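Local coordinates for protein AGR_L_2016p (PDB 2GVH) that probably hydrolyses the thioester bond of acyl-CoA substrates, as expected of a hotdog-fold thioesterase with two such domains in one chain, at residues 58-63 against 129-134. Numbering follows the deposited sequence.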
ATOM      1  N   VAL B  58      10.697   8.139  10.628  1.00 61.01           N
ATOM      2  CA  VAL B  58      11.262   7.809  11.925  1.00 58.69           C
ATOM      3  C   VAL B  58      11.667   9.083  12.671  1.00 59.71           C
ATOM      4  O   VAL B  58      11.712   9.121  13.906  1.00 60.84           O
ATOM      5  CB  VAL B  58      12.421   6.812  11.791  1.00 59.31           C
ATOM      6  CG1 VAL B  58      13.457   7.298  10.747  1.00 55.31           C
ATOM      7  CG2 VAL B  58      13.043   6.512  13.135  1.00 58.36           C
ATOM      8  N   ALA B  59      11.941  10.133  11.915  1.00 58.54           N
ATOM      9  CA  ALA B  59      12.165  11.432  12.490  1.00 59.15           C
ATOM     10  C   ALA B  59      10.921  11.894  13.209  1.00 60.04           C
ATOM     11  O   ALA B  59      10.976  12.289  14.388  1.00 61.09           O
ATOM     12  CB  ALA B  59      12.532  12.394  11.441  1.00 60.78           C
ATOM     13  N   PHE B  60       9.812  11.832  12.481  1.00 59.69           N
ATOM     14  CA  PHE B  60       8.500  12.163  12.976  1.00 61.06           C
ATOM     15  C   PHE B  60       8.182  11.454  14.300  1.00 62.84           C
ATOM     16  O   PHE B  60       7.910  12.124  15.340  1.00 63.72           O
ATOM     17  CB  PHE B  60       7.448  11.869  11.906  1.00 62.20           C
ATOM     18  CG  PHE B  60       6.042  11.939  12.406  1.00 62.55           C
ATOM     19  CD1 PHE B  60       5.391  13.152  12.520  1.00 67.35           C
ATOM     20  CD2 PHE B  60       5.364  10.789  12.765  1.00 67.65           C
ATOM     21  CE1 PHE B  60       4.085  13.226  12.984  1.00 68.83           C
ATOM     22  CE2 PHE B  60       4.053  10.854  13.237  1.00 65.05           C
ATOM     23  CZ  PHE B  60       3.413  12.070  13.334  1.00 65.40           C
ATOM     24  N   ILE B  61       8.260  10.122  14.270  1.00 61.91           N
ATOM     25  CA  ILE B  61       8.047   9.301  15.466  1.00 58.47           C
ATOM     26  C   ILE B  61       8.940   9.790  16.624  1.00 60.21           C
ATOM     27  O   ILE B  61       8.461   9.967  17.749  1.00 60.92           O
ATOM     28  CB  ILE B  61       8.327   7.834  15.178  1.00 57.53           C
ATOM     29  CG1 ILE B  61       7.374   7.288  14.087  1.00 59.70           C
ATOM     30  CG2 ILE B  61       8.230   7.005  16.444  1.00 52.30           C
ATOM     31  CD1 ILE B  61       7.728   5.866  13.614  1.00 52.58           C
ATOM     32  N   ALA B  62      10.225   9.990  16.353  1.00 57.64           N
ATOM     33  CA  ALA B  62      11.140  10.413  17.408  1.00 56.99           C
ATOM     34  C   ALA B  62      10.664  11.689  18.082  1.00 57.99           C
ATOM     35  O   ALA B  62      10.477  11.717  19.300  1.00 59.44           O
ATOM     36  CB  ALA B  62      12.540  10.602  16.875  1.00 54.82           C
ATOM     37  N   ALA B  63      10.455  12.717  17.271  1.00 57.99           N
ATOM     38  CA  ALA B  63       9.879  13.979  17.669  1.00 57.83           C
ATOM     39  C   ALA B  63       8.633  13.827  18.509  1.00 58.85           C
ATOM     40  O   ALA B  63       8.532  14.431  19.568  1.00 60.52           O
ATOM     41  CB  ALA B  63       9.572  14.795  16.444  1.00 57.68           C
ATOM     42  N   PHE B 129      16.673  16.657  10.227  1.00 64.27           N
ATOM     43  CA  PHE B 129      15.296  17.092  10.055  1.00 63.75           C
ATOM     44  C   PHE B 129      14.889  18.095  11.079  1.00 64.12           C
ATOM     45  O   PHE B 129      15.169  17.935  12.259  1.00 66.84           O
ATOM     46  CB  PHE B 129      14.362  15.907  10.117  1.00 65.50           C
ATOM     47  CG  PHE B 129      14.415  15.057   8.909  1.00 64.23           C
ATOM     48  CD1 PHE B 129      15.427  14.113   8.747  1.00 63.37           C
ATOM     49  CD2 PHE B 129      13.440  15.177   7.928  1.00 70.03           C
ATOM     50  CE1 PHE B 129      15.468  13.287   7.589  1.00 71.30           C
ATOM     51  CE2 PHE B 129      13.468  14.361   6.753  1.00 69.13           C
ATOM     52  CZ  PHE B 129      14.483  13.427   6.584  1.00 62.84           C
ATOM     53  N   HIS B 130      14.232  19.151  10.631  1.00 63.27           N
ATOM     54  CA  HIS B 130      13.749  20.151  11.555  1.00 62.21           C
ATOM     55  C   HIS B 130      12.256  20.021  11.704  1.00 62.42           C
ATOM     56  O   HIS B 130      11.484  20.458  10.821  1.00 62.04           O
ATOM     57  CB  HIS B 130      14.142  21.550  11.094  1.00 62.06           C
ATOM     58  CG  HIS B 130      15.623  21.748  10.973  1.00 65.90           C
ATOM     59  ND1 HIS B 130      16.396  22.232  12.011  1.00 69.46           N
ATOM     60  CD2 HIS B 130      16.473  21.518   9.941  1.00 68.68           C
ATOM     61  CE1 HIS B 130      17.657  22.296  11.622  1.00 66.22           C
ATOM     62  NE2 HIS B 130      17.729  21.865  10.372  1.00 69.07           N
HETATM   63  N   MSE B 131      11.848  19.369  12.799  1.00 62.20           N
HETATM   64  CA  MSE B 131      10.425  19.219  13.099  1.00 63.38           C
HETATM   65  C   MSE B 131       9.987  20.444  13.872  1.00 62.84           C
HETATM   66  O   MSE B 131      10.801  21.086  14.496  1.00 66.26           O
HETATM   67  CB  MSE B 131      10.150  17.969  13.915  1.00 62.96           C
HETATM   68  CG  MSE B 131      10.854  16.718  13.421  1.00 68.94           C
HETATM   69 SE   MSE B 131      10.547  16.354  11.546  1.00 75.54          SE
HETATM   70  CE  MSE B 131       8.696  15.703  11.604  1.00 65.39           C
ATOM     71  N   VAL B 132       8.706  20.779  13.771  1.00 62.37           N
ATOM     72  CA  VAL B 132       8.088  21.867  14.500  1.00 60.04           C
ATOM     73  C   VAL B 132       6.799  21.326  15.093  1.00 61.31           C
ATOM     74  O   VAL B 132       6.077  20.551  14.449  1.00 58.65           O
ATOM     75  CB  VAL B 132       7.768  23.047  13.573  1.00 59.58           C
ATOM     76  CG1 VAL B 132       6.929  24.105  14.291  1.00 57.66           C
ATOM     77  CG2 VAL B 132       9.032  23.661  13.034  1.00 59.08           C
ATOM     78  N   ALA B 133       6.535  21.725  16.337  1.00 63.42           N
ATOM     79  CA  ALA B 133       5.372  21.257  17.072  1.00 63.76           C
ATOM     80  C   ALA B 133       4.191  22.117  16.700  1.00 64.06           C
ATOM     81  O   ALA B 133       4.311  23.332  16.671  1.00 64.72           O
ATOM     82  CB  ALA B 133       5.640  21.364  18.564  1.00 62.45           C
ATOM     83  N   ILE B 134       3.054  21.498  16.403  1.00 65.65           N
ATOM     84  CA  ILE B 134       1.797  22.248  16.260  1.00 65.68           C
ATOM     85  C   ILE B 134       0.833  21.743  17.322  1.00 65.13           C
ATOM     86  O   ILE B 134       0.028  20.850  17.062  1.00 65.44           O
ATOM     87  CB  ILE B 134       1.139  22.078  14.863  1.00 65.37           C
ATOM     88  CG1 ILE B 134       2.160  22.274  13.724  1.00 62.80           C
ATOM     89  CG2 ILE B 134      -0.080  23.000  14.743  1.00 66.14           C
ATOM     90  CD1 ILE B 134       2.540  23.684  13.441  1.00 68.26           C
TER
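Selenomethionine M131 carries most of this contact, reaching from strand 121-133 to A59, F60 and A63 of helix 49-67. All of the packing is apolar. M131 CG lies 3.8 Å from A63 CB. Bends at the second and third torsions of M131 turn its SE and CE back from A63 towards A59 and F60. M131 SE passes 4.4 Å from A59 CB, and the terminal methyl, M131 CE, settles 3.8 Å from F60 CA. M131 CE also lies 4.0 Å from F60 CB and sits at the edge of the F60 ring, near its plane. With CG of F60 anti to the backbone N (chi1 169°), the ring is carried past this methyl to a second subunit, where it packs edge-to-face with F178 of that neighbouring chain.

F129, two residues earlier on the strand, makes the other approach: A59 CB comes within 4.1 Å of F129 CG, meeting the ring obliquely. The small methyls of A59 and A63, one helical turn apart, let the helix lie close to the sheet; the axes of segments 58-63 and 129-133 come within 9.4 Å, at an angle of 44°. V109 and L105 of the adjacent strand 104-115 extend the buried apolar surface beneath these alanines. A long central helix wrapped by an antiparallel sheet, here through F129 and M131, is the hallmark of the hotdog fold.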